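Local coordinates for kelch-like protein 7 (Homo sapiens, PDB 3II7) that serves as the substrate-specific adapter of a BTB-CUL3-RBX1 E3 ubiquitin ligase that marks proteins for degradation, the chain here being its kelch-repeat domain, at residues A[165-170]-A[190-195]; A[207-212]-A[237-242]; A[216-221]-A[229-234]. All blocks are in the same frame, centred on the assembly; numbering follows the deposited sequence.

Contact 1: A[165-170]-A[190-195]; sequences GRVLNS and ARKNHG. With EDO (1,2-ethanediol), chain L.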
loop_
_atom_site.group_PDB
_atom_site.type_symbol
_atom_site.label_atom_id
_atom_site.label_comp_id
_atom_site.label_asym_id
_atom_site.label_seq_id
_atom_site.Cartn_x
_atom_site.Cartn_y
_atom_site.Cartn_z
ATOM N N GLY A 165 -9.405 19.729 -7.580
ATOM C CA GLY A 165 -9.676 18.326 -7.265
ATOM C C GLY A 165 -10.035 18.141 -5.807
ATOM O O GLY A 165 -10.243 19.134 -5.058
ATOM N N ARG A 166 -10.100 16.876 -5.375
ATOM C CA ARG A 166 -10.422 16.605 -3.991
ATOM C C ARG A 166 -9.947 15.234 -3.573
ATOM O O ARG A 166 -9.800 14.324 -4.399
ATOM C CB ARG A 166 -11.925 16.759 -3.702
ATOM C CG ARG A 166 -12.785 15.731 -4.291
ATOM C CD ARG A 166 -14.263 16.143 -4.211
ATOM N NE ARG A 166 -15.070 15.223 -4.991
ATOM C CZ ARG A 166 -15.641 14.120 -4.519
ATOM N NH1 ARG A 166 -15.533 13.789 -3.230
ATOM N NH2 ARG A 166 -16.347 13.343 -5.344
ATOM N N VAL A 167 -9.699 15.131 -2.280
ATOM C CA VAL A 167 -9.349 13.891 -1.628
ATOM C C VAL A 167 -10.639 13.225 -1.148
ATOM O O VAL A 167 -11.572 13.895 -0.653
ATOM C CB VAL A 167 -8.351 14.134 -0.478
ATOM C CG1 VAL A 167 -7.919 12.804 0.195
ATOM C CG2 VAL A 167 -7.129 14.874 -0.997
ATOM N N LEU A 168 -10.685 11.907 -1.289
ATOM C CA LEU A 168 -11.916 11.136 -1.111
ATOM C C LEU A 168 -12.017 10.462 0.263
ATOM O O LEU A 168 -11.000 10.042 0.802
ATOM C CB LEU A 168 -11.966 10.054 -2.152
ATOM C CG LEU A 168 -11.913 10.484 -3.609
ATOM C CD1 LEU A 168 -11.554 9.260 -4.529
ATOM C CD2 LEU A 168 -13.246 11.074 -4.009
ATOM N N ASN A 169 -13.251 10.353 0.803
ATOM C CA ASN A 169 -13.429 9.464 1.937
ATOM C C ASN A 169 -14.092 8.148 1.529
ATOM O O ASN A 169 -14.181 7.198 2.330
ATOM C CB ASN A 169 -14.141 10.147 3.099
ATOM C CG ASN A 169 -15.550 10.540 2.777
ATOM O OD1 ASN A 169 -15.979 10.497 1.619
ATOM N ND2 ASN A 169 -16.297 10.929 3.803
ATOM N N SER A 170 -14.484 8.034 0.264
ATOM C CA SER A 170 -15.257 6.888 -0.147
ATOM C C SER A 170 -14.482 5.574 -0.122
ATOM O O SER A 170 -13.238 5.534 -0.294
ATOM C CB SER A 170 -15.847 7.125 -1.508
ATOM O OG SER A 170 -14.864 7.149 -2.474
ATOM N N ALA A 190 -11.399 12.143 4.912
ATOM C CA ALA A 190 -10.864 11.985 3.564
ATOM C C ALA A 190 -9.352 11.731 3.720
ATOM O O ALA A 190 -8.712 12.356 4.563
ATOM C CB ALA A 190 -11.128 13.230 2.727
ATOM N N ARG A 191 -8.789 10.805 2.943
ATOM C CA ARG A 191 -7.360 10.431 3.069
ATOM C C ARG A 191 -6.821 10.004 1.739
ATOM O O ARG A 191 -7.500 9.279 1.002
ATOM C CB ARG A 191 -7.125 9.216 4.013
ATOM C CG ARG A 191 -7.729 9.297 5.366
ATOM C CD ARG A 191 -7.500 8.018 6.140
ATOM N NE ARG A 191 -8.225 8.104 7.402
ATOM C CZ ARG A 191 -7.728 8.591 8.535
ATOM N NH1 ARG A 191 -6.469 8.998 8.634
ATOM N NH2 ARG A 191 -8.497 8.665 9.595
ATOM N N LYS A 192 -5.594 10.431 1.459
ATOM C CA LYS A 192 -4.748 9.814 0.442
ATOM C C LYS A 192 -3.376 9.599 1.068
ATOM O O LYS A 192 -3.015 10.217 2.045
ATOM C CB LYS A 192 -4.623 10.658 -0.813
ATOM C CG LYS A 192 -3.861 12.006 -0.656
ATOM C CD LYS A 192 -3.773 12.718 -1.992
ATOM C CE LYS A 192 -2.980 13.990 -1.918
ATOM N NZ LYS A 192 -2.606 14.509 -3.293
ATOM N N ASN A 193 -2.594 8.712 0.460
ATOM C CA ASN A 193 -1.271 8.351 0.960
ATOM C C ASN A 193 -1.258 7.812 2.387
ATOM O O ASN A 193 -0.221 7.852 3.069
ATOM C CB ASN A 193 -0.277 9.544 0.842
ATOM C CG ASN A 193 -0.101 10.032 -0.577
ATOM O OD1 ASN A 193 -0.309 11.214 -0.864
ATOM N ND2 ASN A 193 0.258 9.120 -1.481
ATOM N N HIS A 194 -2.392 7.249 2.798
ATOM C CA HIS A 194 -2.593 6.628 4.081
ATOM C C HIS A 194 -2.160 5.168 4.023
ATOM O O HIS A 194 -2.103 4.555 2.958
ATOM C CB HIS A 194 -4.083 6.683 4.495
ATOM C CG HIS A 194 -5.041 6.164 3.458
ATOM N ND1 HIS A 194 -5.210 6.778 2.249
ATOM C CD2 HIS A 194 -5.941 5.144 3.489
ATOM C CE1 HIS A 194 -6.120 6.135 1.544
ATOM N NE2 HIS A 194 -6.600 5.151 2.276
ATOM N N GLY A 195 -1.887 4.609 5.176
ATOM C CA GLY A 195 -1.714 3.182 5.310
ATOM C C GLY A 195 -3.074 2.527 5.317
ATOM O O GLY A 195 -4.069 3.140 5.725
HETATM C C1 EDO L . -11.004 17.576 0.121
HETATM O O1 EDO L . -9.800 17.524 -0.674
HETATM C C2 EDO L . -10.886 16.737 1.391
HETATM O O2 EDO L . -9.827 17.206 2.238
#
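Val-167 packs on the main chain of Arg-191, and its short side chain illustrates how an apolar branch can press on peptide groups as well as on other side chains. At the root, Val-167 CB lies 3.7 Å from O1 of a bound 1,2-ethanediol, probably from the crystallisation liquor, which also accepts from the N-H of Val-167. The branch then forks. CG1 stands anti to the backbone N (chi1 -178°), a torsion that brings Val-167 CG1 to 3.4 Å from Arg-191 C, with Ala-190 CB 4.1 Å from the same methyl. CG2 stays beside the diol and touches Lys-192 CD at 4.1 Å, where the extended lysine crosses the valine at about a right angle.

Both segments belong to kelch repeat 4 of the propeller: 165-170 leads into strand 171-175, whereas the loop of Ala-190 and Arg-191 runs on to strand 195-199 of the following blade. Their polar link is Arg-191 N to Leu-168 O, 3.2 Å and 159° at the hydrogen, with the donor 37° above the carbonyl plane. Ala-190 CA adds a C-H contact to Leu-168 O at 3.4 Å. The guanidinium of Arg-191 turns elsewhere, to a salt bridge with Glu-219 and to Gly-207 O. The contact therefore joins the segments through one carbonyl oxygen and apolar carbon, while the guanidinium of Arg-191 is spent on the blade that follows.

Contact 2: A[207-212]-A[237-242]; sequences GGQNGL and KGVTVK. With EDO (1,2-ethanediol), chain L; EDO (1,2-ethanediol), chain J; EDO (1,2-ethanediol), chain I.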
loop_
_atom_site.group_PDB
_atom_site.type_symbol
_atom_site.label_atom_id
_atom_site.label_comp_id
_atom_site.label_asym_id
_atom_site.label_seq_id
_atom_site.Cartn_x
_atom_site.Cartn_y
_atom_site.Cartn_z
ATOM N N GLY A 207 -3.345 7.543 9.067
ATOM C CA GLY A 207 -2.751 8.791 8.653
ATOM C C GLY A 207 -3.054 9.163 7.228
ATOM O O GLY A 207 -4.200 9.040 6.766
ATOM N N GLY A 208 -2.007 9.617 6.547
ATOM C CA GLY A 208 -2.090 10.155 5.203
ATOM C C GLY A 208 -2.289 11.663 5.249
ATOM O O GLY A 208 -1.798 12.336 6.150
ATOM N N GLN A 209 -2.984 12.172 4.250
ATOM C CA GLN A 209 -3.233 13.612 4.099
ATOM C C GLN A 209 -4.515 13.868 3.335
ATOM O O GLN A 209 -5.034 13.010 2.650
ATOM C CB GLN A 209 -2.078 14.292 3.359
ATOM C CG GLN A 209 -1.890 13.821 1.963
ATOM C CD GLN A 209 -0.775 14.506 1.242
ATOM O OE1 GLN A 209 -0.622 15.751 1.303
ATOM N NE2 GLN A 209 0.058 13.708 0.573
ATOM N N ASN A 210 -5.019 15.079 3.466
ATOM C CA ASN A 210 -6.122 15.502 2.601
ATOM C C ASN A 210 -5.951 16.929 2.175
ATOM O O ASN A 210 -4.855 17.469 2.260
ATOM C CB ASN A 210 -7.468 15.206 3.248
ATOM C CG ASN A 210 -7.659 15.874 4.557
ATOM O OD1 ASN A 210 -7.188 16.995 4.794
ATOM N ND2 ASN A 210 -8.378 15.195 5.453
ATOM N N GLY A 211 -7.015 17.545 1.655
ATOM C CA GLY A 211 -6.915 18.884 1.133
ATOM C C GLY A 211 -6.549 19.928 2.165
ATOM O O GLY A 211 -6.087 21.012 1.822
ATOM N N LEU A 212 -6.749 19.605 3.435
ATOM C CA LEU A 212 -6.504 20.538 4.505
ATOM C C LEU A 212 -5.184 20.268 5.263
ATOM O O LEU A 212 -4.837 20.982 6.175
ATOM C CB LEU A 212 -7.728 20.567 5.430
ATOM C CG LEU A 212 -8.882 21.436 4.803
ATOM C CD1 LEU A 212 -8.979 21.321 3.303
ATOM C CD2 LEU A 212 -10.241 21.161 5.392
ATOM N N LYS A 237 2.528 13.517 13.192
ATOM C CA LYS A 237 1.590 14.066 12.182
ATOM C C LYS A 237 2.356 14.473 10.940
ATOM O O LYS A 237 3.107 15.438 10.967
ATOM C CB LYS A 237 0.873 15.280 12.754
ATOM C CG LYS A 237 -0.223 15.812 11.891
ATOM C CD LYS A 237 -1.198 16.684 12.671
ATOM C CE LYS A 237 -2.332 17.113 11.818
ATOM N NZ LYS A 237 -3.272 18.032 12.594
ATOM N N GLY A 238 2.173 13.704 9.873
ATOM C CA GLY A 238 2.805 13.981 8.594
ATOM C C GLY A 238 1.793 13.821 7.467
ATOM O O GLY A 238 0.585 13.817 7.709
ATOM N N VAL A 239 2.285 13.658 6.248
ATOM C CA VAL A 239 1.404 13.622 5.064
ATOM C C VAL A 239 1.394 12.278 4.316
ATOM O O VAL A 239 0.472 12.010 3.542
ATOM C CB VAL A 239 1.720 14.784 4.094
ATOM C CG1 VAL A 239 1.383 16.151 4.753
ATOM C CG2 VAL A 239 3.194 14.740 3.578
ATOM N N THR A 240 2.424 11.449 4.513
ATOM C CA THR A 240 2.411 10.092 3.952
ATOM C C THR A 240 2.877 9.092 4.999
ATOM O O THR A 240 3.667 9.430 5.907
ATOM C CB THR A 240 3.244 9.974 2.659
ATOM O OG1 THR A 240 4.643 9.927 2.999
ATOM C CG2 THR A 240 2.966 11.140 1.699
ATOM N N VAL A 241 2.369 7.875 4.903
ATOM C CA VAL A 241 2.865 6.814 5.768
ATOM C C VAL A 241 3.059 5.539 5.008
ATOM O O VAL A 241 2.381 5.243 4.048
ATOM C CB VAL A 241 1.988 6.528 6.977
ATOM C CG1 VAL A 241 2.115 7.646 8.042
ATOM C CG2 VAL A 241 0.576 6.312 6.552
ATOM N N LYS A 242 4.086 4.819 5.430
ATOM C CA LYS A 242 4.385 3.498 4.872
ATOM C C LYS A 242 4.233 2.538 6.026
ATOM O O LYS A 242 5.015 2.582 6.984
ATOM C CB LYS A 242 5.783 3.453 4.294
ATOM C CG LYS A 242 5.992 4.424 3.142
ATOM C CD LYS A 242 5.149 4.058 1.941
ATOM C CE LYS A 242 5.248 5.117 0.856
ATOM N NZ LYS A 242 4.464 6.377 1.150
HETATM C C1 EDO L . -11.004 17.576 0.121
HETATM O O1 EDO L . -9.800 17.524 -0.674
HETATM C C2 EDO L . -10.886 16.737 1.391
HETATM O O2 EDO L . -9.827 17.206 2.238
HETATM C C1 EDO J . 5.631 15.581 14.462
HETATM O O1 EDO J . 4.252 15.321 14.715
HETATM C C2 EDO J . 5.816 15.825 12.988
HETATM O O2 EDO J . 4.992 16.911 12.552
HETATM C C1 EDO I . 7.084 11.024 -0.664
HETATM O O1 EDO I . 8.364 10.957 -0.034
HETATM C C2 EDO I . 6.005 10.633 0.329
HETATM O O2 EDO I . 6.093 9.231 0.739
#
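Gly-208 and Gln-209 lie against Val-239 where loops of adjoining blades meet in a kelch beta-propeller; the paired glycines that mark kelch repeats follow strand 202-206 and face the loop running from strand 227-230 to strand 242-246 of the next blade. Carbonyl packing comes first. Val-239 O sits 3.3 Å from Gly-208 C, and Gly-208 O and Gly-238 O come within 3.2 Å of each other; both atoms are acceptors, which makes the approach one of packing and not a bond. Gly-208 has phi 92°, and a CB there would collide with the oxygen of Gly-207, so these backbone angles suit glycine.

Side-chain packing is the second kind. Gln-209 CG lies between the backbone N and the carbonyl carbon (chi1 63°), and the rest of the chain runs extended past Val-239, crossing it obliquely. Gln-209 CG meets Val-239 O at 3.4 Å, and Gln-209 OE1 lies 3.8 Å from Val-239 CB. The amide nitrogen is held elsewhere, by Asn-193 OD1, which helps to set the turn of the carboxamide.

Polar contacts with bound ethanediol and within 207-212 form the third group. Ethanediol molecules, probably from the crystallisation liquor, bind both N and O of Lys-237 and the N-H of Gly-211. Beside the latter, Asn-210 OD1 closes an Asx turn by accepting from Leu-212 N at 3.0 Å, the donor tilted 24° from the carbonyl plane.

Contact 3: A[216-221]-A[229-234]; sequences DNVEYY and KMVSPM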
loop_
_atom_site.group_PDB
_atom_site.type_symbol
_atom_site.label_atom_id
_atom_site.label_comp_id
_atom_site.label_asym_id
_atom_site.label_seq_id
_atom_site.Cartn_x
_atom_site.Cartn_y
_atom_site.Cartn_z
ATOM N N ASP A 216 -2.643 12.858 11.682
ATOM C CA ASP A 216 -2.126 11.936 12.675
ATOM C C ASP A 216 -3.143 10.889 13.033
ATOM O O ASP A 216 -2.790 9.913 13.675
ATOM C CB ASP A 216 -1.595 12.655 13.937
ATOM C CG ASP A 216 -2.675 13.412 14.706
ATOM O OD1 ASP A 216 -3.752 13.703 14.165
ATOM O OD2 ASP A 216 -2.428 13.724 15.874
ATOM N N ASN A 217 -4.387 11.063 12.598
ATOM C CA ASN A 217 -5.439 10.210 13.114
ATOM C C ASN A 217 -5.597 8.897 12.349
ATOM O O ASN A 217 -5.024 8.671 11.242
ATOM C CB ASN A 217 -6.753 10.979 13.348
ATOM C CG ASN A 217 -7.405 11.494 12.078
ATOM O OD1 ASN A 217 -7.298 10.917 11.015
ATOM N ND2 ASN A 217 -8.153 12.593 12.229
ATOM N N VAL A 218 -6.340 8.010 12.969
ATOM C CA VAL A 218 -6.400 6.617 12.599
ATOM C C VAL A 218 -7.810 6.132 12.801
ATOM O O VAL A 218 -8.438 6.427 13.811
ATOM C CB VAL A 218 -5.421 5.763 13.461
ATOM C CG1 VAL A 218 -5.494 4.240 13.083
ATOM C CG2 VAL A 218 -3.972 6.301 13.330
ATOM N N GLU A 219 -8.318 5.387 11.847
ATOM C CA GLU A 219 -9.657 4.839 11.969
ATOM C C GLU A 219 -9.681 3.436 11.425
ATOM O O GLU A 219 -8.784 3.036 10.670
ATOM C CB GLU A 219 -10.682 5.721 11.243
ATOM C CG GLU A 219 -10.442 5.910 9.720
ATOM C CD GLU A 219 -11.445 6.853 9.116
ATOM O OE1 GLU A 219 -12.643 6.486 9.069
ATOM O OE2 GLU A 219 -11.067 7.990 8.718
ATOM N N TYR A 220 -10.706 2.672 11.772
ATOM C CA TYR A 220 -10.852 1.340 11.178
ATOM C C TYR A 220 -12.254 1.102 10.657
ATOM O O TYR A 220 -13.231 1.697 11.133
ATOM C CB TYR A 220 -10.474 0.213 12.140
ATOM C CG TYR A 220 -11.439 -0.009 13.261
ATOM C CD1 TYR A 220 -12.518 -0.852 13.115
ATOM C CD2 TYR A 220 -11.258 0.609 14.471
ATOM C CE1 TYR A 220 -13.407 -1.057 14.148
ATOM C CE2 TYR A 220 -12.149 0.416 15.509
ATOM C CZ TYR A 220 -13.204 -0.425 15.345
ATOM O OH TYR A 220 -14.072 -0.630 16.390
ATOM N N TYR A 221 -12.315 0.217 9.672
ATOM C CA TYR A 221 -13.557 -0.231 9.081
ATOM C C TYR A 221 -13.952 -1.538 9.724
ATOM O O TYR A 221 -13.213 -2.523 9.648
ATOM C CB TYR A 221 -13.387 -0.439 7.588
ATOM C CG TYR A 221 -14.669 -0.880 6.897
ATOM C CD1 TYR A 221 -15.780 -0.048 6.870
ATOM C CD2 TYR A 221 -14.752 -2.136 6.293
ATOM C CE1 TYR A 221 -16.940 -0.438 6.265
ATOM C CE2 TYR A 221 -15.923 -2.552 5.662
ATOM C CZ TYR A 221 -17.016 -1.721 5.666
ATOM O OH TYR A 221 -18.165 -2.132 5.041
ATOM N N LYS A 229 -14.750 3.719 12.547
ATOM C CA LYS A 229 -14.610 4.199 13.908
ATOM C C LYS A 229 -13.186 4.698 14.124
ATOM O O LYS A 229 -12.219 4.007 13.735
ATOM C CB LYS A 229 -14.911 3.047 14.882
ATOM C CG LYS A 229 -16.373 2.607 14.897
ATOM C CD LYS A 229 -16.684 1.714 16.118
ATOM C CE LYS A 229 -17.775 0.697 15.806
ATOM N NZ LYS A 229 -17.283 -0.384 14.877
ATOM N N MET A 230 -13.058 5.879 14.745
ATOM C CA MET A 230 -11.742 6.414 15.153
ATOM C C MET A 230 -11.140 5.610 16.308
ATOM O O MET A 230 -11.837 5.170 17.220
ATOM C CB MET A 230 -11.838 7.869 15.631
ATOM C CG MET A 230 -12.420 8.879 14.666
ATOM S SD MET A 230 -11.570 8.977 13.085
ATOM C CE MET A 230 -9.905 9.136 13.471
ATOM N N VAL A 231 -9.826 5.443 16.257
ATOM C CA VAL A 231 -9.054 4.906 17.365
ATOM C C VAL A 231 -8.009 5.942 17.769
ATOM O O VAL A 231 -8.124 7.118 17.400
ATOM C CB VAL A 231 -8.457 3.502 17.030
ATOM C CG1 VAL A 231 -9.586 2.504 16.813
ATOM C CG2 VAL A 231 -7.540 3.562 15.839
ATOM N N SER A 232 -7.034 5.548 18.589
ATOM C CA SER A 232 -6.038 6.497 19.075
ATOM C C SER A 232 -5.160 6.968 17.934
ATOM O O SER A 232 -4.809 6.178 17.038
ATOM C CB SER A 232 -5.144 5.862 20.153
ATOM O OG SER A 232 -5.854 5.702 21.388
ATOM N N PRO A 233 -4.757 8.253 17.976
ATOM C CA PRO A 233 -3.919 8.778 16.909
ATOM C C PRO A 233 -2.469 8.430 17.053
ATOM O O PRO A 233 -1.992 8.130 18.177
ATOM C CB PRO A 233 -4.105 10.291 17.034
ATOM C CG PRO A 233 -4.376 10.506 18.503
ATOM C CD PRO A 233 -5.164 9.308 18.929
ATOM N N MET A 234 -1.746 8.478 15.927
ATOM C CA MET A 234 -0.309 8.320 15.926
ATOM C C MET A 234 0.336 9.458 16.682
ATOM O O MET A 234 -0.178 10.572 16.678
ATOM C CB MET A 234 0.254 8.349 14.495
ATOM C CG MET A 234 -0.074 7.169 13.639
ATOM S SD MET A 234 0.752 7.349 12.020
ATOM C CE MET A 234 -0.382 8.492 11.339
HETATM O O HOH W 1 -7.048 8.852 15.692
#
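Lys-229 lays its CB over a face of the Tyr-220 ring, 4.2 Å from the centroid and 27° off the normal, a CH-pi contact between cross-strand neighbours. Tyr-220 CG is placed between the backbone N and the carbonyl carbon (chi1 71°), which swings the ring toward the partner strand. The lysine bends at chi3 and chi4: its CD comes 3.5 Å from Tyr-220 OH, and its ammonium turns to a salt bridge with Asp-222. Val-231 CG1 comes up in the ring plane instead, meeting Tyr-220 CD2 at 3.4 Å. Were the ring cut back to an alanine, Lys-229 CB and Val-231 CG1 would probably lose the surface they pack on and a gap would open between them.

These side chains belong to the antiparallel hairpin 218-222/227-230, the outer pair of strands in a propeller blade. Tyr-220 and Lys-229 form a hydrogen-bonded pair, each N-H reaching the other's carbonyl. Beyond Glu-219 and Met-230, a non-hydrogen-bonded pair, Val-231 N gives to Val-218 O at 3.0 Å, a water bridges Val-218 N and Val-231 O, and Met-234 N reaches Asp-216 O.

Met-230 curls at chi2 and chi3, setting SD 3.8 Å from Glu-219 CB and CE against Val-218 O (3.1 Å), beside Asn-217. Glu-219 and Asn-217 hold Arg-191 with their oxygens, and Glu-219 also accepts from Ile-188 N. Val-218 spreads its methyls, CG1 tightly on Val-231 CG2 at 3.5 Å and CG2 on Met-234 CG at 4.0 Å.

All three contacts are partly buried; contacts 1 and 2 lie nearer the chain's centre and have no exposed residue among those that touch, while contact 3 lies farther out, about 17 Å from that centre to its own, and includes exposed residues. Chemistry follows place. Contact 1 rests on the Arg-191 N to Leu-168 O bond and on Val-167, contact 2 on glycines and carbonyls, and the hairpin on strand pairing that gives way to looser backbone and water-mediated bonds. Contact 3 is nested within the loop that contact 2 closes, both in kelch repeat 5, while contact 1 lies in repeat 4. Arg-191 ties contact 1 to both others, and Lys-192 N with Gln-209 O adds a probable backbone bond between contacts 1 and 2.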